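Local coordinates for cytidine deaminase (Burkholderia pseudomallei, PDB 3DMO), which probably scavenges cytidine and 2'-deoxycytidine for UMP synthesis, hydrolysing them to uridine and 2'-deoxyuridine with the help of a bound zinc ion, at residues A[15-20]-A[35-40]; A[86-91]-A[116-121]; A[101-106]-A[128-133]. All blocks are in the same frame, centred on the assembly; numbering follows the deposited sequence.

Contact 1: A[15-20]-A[35-40]; sequences IEAAKA and GAALVT
Ala-18 covers one face of the peptide group between Ala-36 and Ala-37: its CB lies over that face beside the C-N bond, on the side away from the carbonyl oxygen, 3.8 Å from Ala-37 N. The methyl of Ala-36 projects on the other side of that peptide, onto Ala-62 of helix 62-72. The edges of the peptide look along the sheet, where Ala-36 is hydrogen-bonded to Gly-48 and Ala-37 to Ala-84. A second flat group is met in the same way from the strand side. Ala-37 CB lies below the helical peptide joining Ala-17 to Ala-18, over its nitrogen, with Ala-37 CB 3.5 Å from Ala-18 N. The two peptide planes are tilted by only about 20°, so each methyl presses on a nearly flat surface. Ala-17 CB meets Ala-37 CB from the side at 3.7 Å. Helix 11-22 here covers one face of the mixed five-stranded sheet of the cytidine deaminase fold, the face turned away from helix 62-72. Such small side chains let the local axes of 15-20 and 35-40 approach to 5.8 Å, running at 133° to each other. At the start of 35-40, Gly-35 has no side chain to hold the helix off, and Gly-35 CA gives a CA-H...O contact to Ala-18 O at 3.4 Å, bent to 148° at the hydrogen. Ala-17 also rests on His-47. The side chain of Ala-36 is about 5 Å from that of Glu-63, the predicted proton donor.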
loop_
_atom_site.group_PDB
_atom_site.type_symbol
_atom_site.label_atom_id
_atom_site.label_comp_id
_atom_site.label_asym_id
_atom_site.label_seq_id
_atom_site.Cartn_x
_atom_site.Cartn_y
_atom_site.Cartn_z
ATOM N N ILE A 15 -14.553 16.127 16.732
ATOM C CA ILE A 15 -13.867 15.113 17.542
ATOM C C ILE A 15 -14.855 14.050 18.024
ATOM O O ILE A 15 -14.562 12.851 17.979
ATOM C CB ILE A 15 -13.111 15.751 18.731
ATOM C CG1 ILE A 15 -11.823 16.426 18.236
ATOM C CG2 ILE A 15 -12.796 14.702 19.810
ATOM C CD1 ILE A 15 -11.238 17.475 19.205
ATOM N N GLU A 16 -16.031 14.484 18.470
ATOM C CA GLU A 16 -17.069 13.542 18.897
ATOM C C GLU A 16 -17.496 12.602 17.766
ATOM O O GLU A 16 -17.765 11.425 17.997
ATOM C CB GLU A 16 -18.285 14.267 19.502
ATOM C CG GLU A 16 -18.055 14.818 20.925
ATOM C CD GLU A 16 -17.498 13.766 21.903
ATOM O OE1 GLU A 16 -18.129 12.692 22.063
ATOM O OE2 GLU A 16 -16.422 14.011 22.505
ATOM N N ALA A 17 -17.546 13.123 16.542
ATOM C CA ALA A 17 -17.854 12.297 15.370
ATOM C C ALA A 17 -16.716 11.308 15.055
ATOM O O ALA A 17 -16.970 10.160 14.694
ATOM C CB ALA A 17 -18.183 13.179 14.165
ATOM N N ALA A 18 -15.470 11.750 15.220
ATOM C CA ALA A 18 -14.306 10.879 15.019
ATOM C C ALA A 18 -14.289 9.726 16.031
ATOM O O ALA A 18 -13.952 8.593 15.687
ATOM C CB ALA A 18 -13.020 11.683 15.092
ATOM N N LYS A 19 -14.666 10.013 17.272
ATOM C CA LYS A 19 -14.763 8.970 18.304
ATOM C C LYS A 19 -15.890 7.978 18.005
ATOM O O LYS A 19 -15.742 6.783 18.240
ATOM C CB LYS A 19 -14.940 9.591 19.694
ATOM C CG LYS A 19 -13.740 10.367 20.179
ATOM C CD LYS A 19 -13.967 10.978 21.566
ATOM C CE LYS A 19 -12.669 11.579 22.077
ATOM N NZ LYS A 19 -12.806 12.172 23.434
ATOM N N ALA A 20 -17.014 8.469 17.480
ATOM C CA ALA A 20 -18.101 7.587 17.062
ATOM C C ALA A 20 -17.673 6.695 15.893
ATOM O O ALA A 20 -18.024 5.514 15.862
ATOM C CB ALA A 20 -19.366 8.390 16.711
ATOM N N GLY A 35 -10.315 6.365 14.673
ATOM C CA GLY A 35 -11.452 6.973 13.995
ATOM C C GLY A 35 -11.090 8.308 13.385
ATOM O O GLY A 35 -10.182 9.000 13.848
ATOM N N ALA A 36 -11.816 8.670 12.335
ATOM C CA ALA A 36 -11.662 9.970 11.705
ATOM C C ALA A 36 -13.016 10.485 11.294
ATOM O O ALA A 36 -13.936 9.711 11.033
ATOM C CB ALA A 36 -10.733 9.883 10.493
ATOM N N ALA A 37 -13.147 11.802 11.268
ATOM C CA ALA A 37 -14.361 12.425 10.769
ATOM C C ALA A 37 -13.989 13.612 9.910
ATOM O O ALA A 37 -13.239 14.487 10.334
ATOM C CB ALA A 37 -15.264 12.847 11.907
ATOM N N LEU A 38 -14.538 13.618 8.703
ATOM C CA LEU A 38 -14.202 14.585 7.670
ATOM C C LEU A 38 -15.437 15.428 7.404
ATOM O O LEU A 38 -16.532 14.877 7.225
ATOM C CB LEU A 38 -13.825 13.812 6.403
ATOM C CG LEU A 38 -13.443 14.501 5.106
ATOM C CD1 LEU A 38 -12.142 15.285 5.262
ATOM C CD2 LEU A 38 -13.310 13.431 4.032
ATOM N N VAL A 39 -15.282 16.752 7.396
ATOM C CA VAL A 39 -16.417 17.624 7.106
ATOM C C VAL A 39 -16.145 18.362 5.809
ATOM O O VAL A 39 -15.066 18.906 5.625
ATOM C CB VAL A 39 -16.773 18.597 8.283
ATOM C CG1 VAL A 39 -15.615 19.548 8.621
ATOM C CG2 VAL A 39 -18.070 19.367 7.967
ATOM N N THR A 40 -17.125 18.353 4.915
ATOM C CA THR A 40 -16.949 18.891 3.572
ATOM C C THR A 40 -17.308 20.372 3.489
ATOM O O THR A 40 -17.809 20.960 4.448
ATOM C CB THR A 40 -17.817 18.122 2.557
ATOM O OG1 THR A 40 -19.199 18.373 2.835
ATOM C CG2 THR A 40 -17.564 16.621 2.647
#

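Contact 2: A[86-91]-A[116-121]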
loop_
_atom_site.group_PDB
_atom_site.type_symbol
_atom_site.label_atom_id
_atom_site.label_comp_id
_atom_site.label_asym_id
_atom_site.label_seq_id
_atom_site.Cartn_x
_atom_site.Cartn_y
_atom_site.Cartn_z
ATOM N N VAL A 86 -8.646 10.425 15.824
ATOM C CA VAL A 86 -8.551 10.056 17.246
ATOM C C VAL A 86 -8.091 8.600 17.424
ATOM O O VAL A 86 -8.527 7.709 16.698
ATOM C CB VAL A 86 -9.894 10.329 18.010
ATOM C CG1 VAL A 86 -11.063 9.517 17.430
ATOM C CG2 VAL A 86 -9.735 10.060 19.495
ATOM N N GLY A 87 -7.203 8.378 18.390
ATOM C CA GLY A 87 -6.833 7.030 18.811
ATOM C C GLY A 87 -6.450 7.025 20.280
ATOM O O GLY A 87 -6.390 8.078 20.913
ATOM N N GLU A 88 -6.185 5.834 20.816
ATOM C CA GLU A 88 -5.779 5.669 22.211
ATOM C C GLU A 88 -4.260 5.868 22.329
ATOM O O GLU A 88 -3.489 4.911 22.488
ATOM C CB GLU A 88 -6.209 4.288 22.728
ATOM C CG GLU A 88 -5.993 4.069 24.225
ATOM C CD GLU A 88 -6.911 4.923 25.080
ATOM O OE1 GLU A 88 -6.415 5.898 25.700
ATOM O OE2 GLU A 88 -8.130 4.620 25.128
ATOM N N THR A 89 -3.841 7.125 22.258
ATOM C CA THR A 89 -2.425 7.473 22.269
ATOM C C THR A 89 -2.116 8.437 23.410
ATOM O O THR A 89 -3.021 9.065 23.967
ATOM C CB THR A 89 -1.988 8.103 20.916
ATOM O OG1 THR A 89 -2.927 9.118 20.537
ATOM C CG2 THR A 89 -1.945 7.046 19.813
ATOM N N HIS A 90 -0.835 8.555 23.754
ATOM C CA HIS A 90 -0.412 9.455 24.832
ATOM C C HIS A 90 -0.698 10.927 24.520
ATOM O O HIS A 90 -1.347 11.626 25.307
ATOM C CB HIS A 90 1.072 9.272 25.183
ATOM C CG HIS A 90 1.552 10.238 26.219
ATOM N ND1 HIS A 90 0.888 10.426 27.414
ATOM C CD2 HIS A 90 2.604 11.087 26.234
ATOM C CE1 HIS A 90 1.518 11.346 28.123
ATOM N NE2 HIS A 90 2.564 11.761 27.432
ATOM N N GLY A 91 -0.174 11.397 23.390
ATOM C CA GLY A 91 -0.513 12.720 22.865
ATOM C C GLY A 91 -1.598 12.619 21.804
ATOM O O GLY A 91 -2.176 11.542 21.598
ATOM N N THR A 116 -6.370 14.294 18.055
ATOM C CA THR A 116 -6.730 14.120 19.458
ATOM C C THR A 116 -6.535 12.677 19.940
ATOM O O THR A 116 -6.139 11.802 19.173
ATOM C CB THR A 116 -8.170 14.656 19.739
ATOM O OG1 THR A 116 -8.379 14.766 21.154
ATOM C CG2 THR A 116 -9.250 13.777 19.121
ATOM N N ASN A 117 -6.789 12.442 21.223
ATOM C CA ASN A 117 -6.742 11.093 21.773
ATOM C C ASN A 117 -7.997 10.875 22.594
ATOM O O ASN A 117 -8.976 11.604 22.418
ATOM C CB ASN A 117 -5.466 10.865 22.592
ATOM C CG ASN A 117 -5.327 11.843 23.745
ATOM O OD1 ASN A 117 -6.249 12.597 24.045
ATOM N ND2 ASN A 117 -4.167 11.843 24.389
ATOM N N MET A 118 -7.976 9.884 23.479
ATOM C CA MET A 118 -9.143 9.565 24.294
ATOM C C MET A 118 -9.069 10.220 25.674
ATOM O O MET A 118 -9.851 9.879 26.564
ATOM C CB MET A 118 -9.301 8.049 24.432
ATOM C CG MET A 118 -9.515 7.309 23.112
ATOM S SD MET A 118 -10.950 7.882 22.182
ATOM C CE MET A 118 -12.320 7.252 23.151
ATOM N N GLN A 119 -8.145 11.165 25.839
ATOM C CA GLN A 119 -7.900 11.809 27.134
ATOM C C GLN A 119 -7.948 13.338 27.077
ATOM O O GLN A 119 -7.394 14.009 27.950
ATOM C CB GLN A 119 -6.541 11.370 27.691
ATOM C CG GLN A 119 -6.375 9.874 27.860
ATOM C CD GLN A 119 -4.976 9.527 28.298
ATOM O OE1 GLN A 119 -4.659 9.568 29.490
ATOM N NE2 GLN A 119 -4.115 9.201 27.331
ATOM N N GLY A 120 -8.575 13.888 26.037
ATOM C CA GLY A 120 -8.736 15.340 25.900
ATOM C C GLY A 120 -7.562 16.149 25.368
ATOM O O GLY A 120 -7.612 17.380 25.365
ATOM N N ASP A 121 -6.502 15.486 24.920
ATOM C CA ASP A 121 -5.363 16.200 24.336
ATOM C C ASP A 121 -5.604 16.490 22.857
ATOM O O ASP A 121 -5.904 15.576 22.084
ATOM C CB ASP A 121 -4.068 15.411 24.525
ATOM C CG ASP A 121 -3.817 15.069 25.984
ATOM O OD1 ASP A 121 -3.657 16.008 26.806
ATOM O OD2 ASP A 121 -3.797 13.863 26.307
HETATM O O HOH W 1 -5.757 8.350 24.720
#
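Val-86 of strand 80-87 and Thr-116, in the neighbouring parallel strand, have CA atoms 5.0 Å apart, and Val-86 CA points its hydrogen at Thr-116 O in a nearly straight CA-H...O contact (167°). Val-86 CB packs on Thr-116 CG2, while Val-86 CG2, placed anti to the backbone N, comes 3.4 Å from Asn-117 O and also touches Met-118 SD. Farther along, the contact is organised by the amide of Asn-117. With chi1 at 59°, CG of Asn-117 stands between its own backbone N and carbonyl carbon, which turns ND2 toward the other segment: ND2 donates to Thr-89 O at 3.0 Å, over a rather bent path. A straighter bond joins Asn-117 ND2 to Asp-121 OD2 (2.8 Å), in the amide plane and on the anti lone pair of the carboxylate. Asn-117 OD1 accepts from Gln-119 N, an Asx turn, and from Asp-121 N, the two donors coming from opposite faces, so both ends of the amide are engaged and its rotation is fixed. This turn is the connection of the beta hairpin formed by strands 112-116 and 122-126; segment 86-91 leads toward Cys-96 and Cys-99, two of the zinc ligands. One water links the segments fourfold: it donates to Glu-88 OE1 (2.7 Å) and Thr-89 O, and accepts from Met-118 N and Gln-119 NE2. The bent Glu-88 chain crosses that of Met-118 at about a right angle, with Glu-88 OE2 3.6 Å from Met-118 CG.

Contact 3: A[101-106]-A[128-133]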
loop_
_atom_site.group_PDB
_atom_site.type_symbol
_atom_site.label_atom_id
_atom_site.label_comp_id
_atom_site.label_asym_id
_atom_site.label_seq_id
_atom_site.Cartn_x
_atom_site.Cartn_y
_atom_site.Cartn_z
ATOM N N GLN A 101 0.160 11.794 2.827
ATOM C CA GLN A 101 0.282 11.932 1.373
ATOM C C GLN A 101 -1.091 12.003 0.696
ATOM O O GLN A 101 -1.311 12.808 -0.222
ATOM C CB GLN A 101 1.114 10.783 0.791
ATOM C CG GLN A 101 1.521 10.959 -0.681
ATOM C CD GLN A 101 2.462 12.130 -0.884
ATOM O OE1 GLN A 101 3.528 12.202 -0.271
ATOM N NE2 GLN A 101 2.069 13.058 -1.751
ATOM N N VAL A 102 -2.026 11.185 1.183
ATOM C CA VAL A 102 -3.400 11.179 0.668
ATOM C C VAL A 102 -4.158 12.443 1.114
ATOM O O VAL A 102 -4.852 13.069 0.311
ATOM C CB VAL A 102 -4.148 9.897 1.076
ATOM C CG1 VAL A 102 -5.627 9.973 0.704
ATOM C CG2 VAL A 102 -3.494 8.679 0.425
ATOM N N MET A 103 -3.988 12.840 2.372
ATOM C CA MET A 103 -4.574 14.085 2.860
ATOM C C MET A 103 -4.116 15.301 2.073
ATOM O O MET A 103 -4.918 16.189 1.795
ATOM C CB MET A 103 -4.294 14.300 4.347
ATOM C CG MET A 103 -5.118 13.409 5.245
ATOM S SD MET A 103 -4.966 13.907 6.970
ATOM C CE MET A 103 -3.267 13.493 7.307
ATOM N N ILE A 104 -2.838 15.348 1.702
ATOM C CA ILE A 104 -2.348 16.527 0.996
ATOM C C ILE A 104 -2.892 16.602 -0.437
ATOM O O ILE A 104 -3.238 17.684 -0.905
ATOM C CB ILE A 104 -0.799 16.712 1.094
ATOM C CG1 ILE A 104 -0.475 18.219 1.173
ATOM C CG2 ILE A 104 -0.057 15.994 -0.046
ATOM C CD1 ILE A 104 0.948 18.545 1.533
ATOM N N GLU A 105 -2.995 15.455 -1.108
ATOM C CA GLU A 105 -3.548 15.406 -2.462
ATOM C C GLU A 105 -5.055 15.689 -2.495
ATOM O O GLU A 105 -5.520 16.507 -3.298
ATOM C CB GLU A 105 -3.221 14.078 -3.132
ATOM C CG GLU A 105 -3.914 13.897 -4.464
ATOM C CD GLU A 105 -3.009 13.311 -5.512
ATOM O OE1 GLU A 105 -1.867 12.933 -5.176
ATOM O OE2 GLU A 105 -3.450 13.246 -6.674
ATOM N N LEU A 106 -5.810 15.040 -1.613
ATOM C CA LEU A 106 -7.257 15.179 -1.605
ATOM C C LEU A 106 -7.766 16.420 -0.856
ATOM O O LEU A 106 -8.767 17.012 -1.251
ATOM C CB LEU A 106 -7.906 13.902 -1.068
ATOM C CG LEU A 106 -7.632 12.619 -1.874
ATOM C CD1 LEU A 106 -8.350 11.430 -1.235
ATOM C CD2 LEU A 106 -8.064 12.790 -3.329
ATOM N N GLY A 128 -0.383 20.422 5.011
ATOM C CA GLY A 128 0.918 20.926 4.577
ATOM C C GLY A 128 1.968 20.907 5.680
ATOM O O GLY A 128 3.121 20.557 5.436
ATOM N N ASP A 129 1.581 21.290 6.895
ATOM C CA ASP A 129 2.512 21.268 8.035
ATOM C C ASP A 129 2.949 19.849 8.399
ATOM O O ASP A 129 4.089 19.635 8.811
ATOM C CB ASP A 129 1.905 21.942 9.265
ATOM C CG ASP A 129 1.753 23.447 9.094
ATOM O OD1 ASP A 129 2.566 24.070 8.383
ATOM O OD2 ASP A 129 0.807 24.012 9.672
ATOM N N LEU A 130 2.038 18.888 8.238
ATOM C CA LEU A 130 2.319 17.479 8.528
ATOM C C LEU A 130 3.265 16.853 7.505
ATOM O O LEU A 130 3.951 15.863 7.799
ATOM C CB LEU A 130 1.015 16.677 8.605
ATOM C CG LEU A 130 0.152 16.863 9.849
ATOM C CD1 LEU A 130 -1.194 16.225 9.611
ATOM C CD2 LEU A 130 0.821 16.271 11.085
ATOM N N LEU A 131 3.306 17.438 6.311
ATOM C CA LEU A 131 4.099 16.890 5.214
ATOM C C LEU A 131 4.841 18.004 4.478
ATOM O O LEU A 131 4.410 18.432 3.395
ATOM C CB LEU A 131 3.206 16.075 4.262
ATOM C CG LEU A 131 3.870 15.047 3.336
ATOM C CD1 LEU A 131 4.543 13.916 4.115
ATOM C CD2 LEU A 131 2.827 14.487 2.387
ATOM N N PRO A 132 5.950 18.491 5.073
ATOM C CA PRO A 132 6.677 19.621 4.480
ATOM C C PRO A 132 7.347 19.250 3.158
ATOM O O PRO A 132 7.873 18.139 3.011
ATOM C CB PRO A 132 7.717 19.983 5.547
ATOM C CG PRO A 132 7.885 18.748 6.380
ATOM C CD PRO A 132 6.568 18.022 6.334
ATOM N N ASP A 133 7.293 20.177 2.202
ATOM C CA ASP A 133 7.819 19.950 0.868
ATOM C C ASP A 133 7.333 18.607 0.322
ATOM O O ASP A 133 8.138 17.724 0.006
ATOM C CB ASP A 133 9.346 20.025 0.865
ATOM C CG ASP A 133 9.928 19.952 -0.541
ATOM O OD1 ASP A 133 9.203 20.303 -1.512
ATOM O OD2 ASP A 133 11.104 19.541 -0.679
#
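Gln-101 meets Leu-131 crosswise: one methyl of the leucine, CD2, lies 3.6 Å from Gln-101 OE1 and 3.7 Å from Gln-101 CA, filling the angle between the amide and the helix backbone. The bend at chi2 (65°) brings the amide back over that methyl. Its polar ends are occupied elsewhere, OE1 by Gly-97 N of the second subunit and NE2 by Phe-135 O. Two residues on, Met-103 folds its terminal methyl round at chi3, and Met-103 CE touches Leu-130 CD1 at 4.1 Å; the methionine also packs on Leu-67 and Pro-95. In this cytidine deaminase fold, helix 97-107 carries the zinc ligand Cys-99 in its first turn, and the short helix 127-130 with the chain leaving it packs on this helix; the side chain of Met-103 is about 5 Å from that of Cys-99. Ile-104 meets the second segment with both branches. Its first torsion, -144°, is away from a staggered value, and its extended branch ends with CD1 3.9 Å from Gly-128 CA, where no side chain intervenes, and 3.9 Å from Leu-131 O. The other branch, Ile-104 CG2, approaches Leu-131 CD2 at 4.1 Å. Leu-131 follows helix 127-130, its backbone no longer helical. Just beyond it, the carbonyl oxygens of Pro-132 and Asp-133 accept hydrogen bonds from Arg-100 of the second subunit.

Overall arrangement
Contacts 1 and 2 adjoin, their centres 13 Å apart: Gly-35 O and Val-86 N, 2.9 Å apart, probably form a hydrogen bond between neighbouring strands, and Val-86 CG1 packs 3.5 Å from Ala-18 O. Lys-19 CE also approaches Asn-117 O, so the helix of contact 1 touches the turn of contact 2. Contact 3 lies across the chain's centre from contact 1, with centres 19 Å apart and nearest atoms about 7 Å apart; from contact 2 its centre is 22 Å away. In sequence, contacts 2 and 3 interleave. Their distances from the zinc ion differ: the side chain of Met-103 lies about 7 Å from it and that of Ala-36 about 9 Å, while the residue Gly-87 is about 11 Å away.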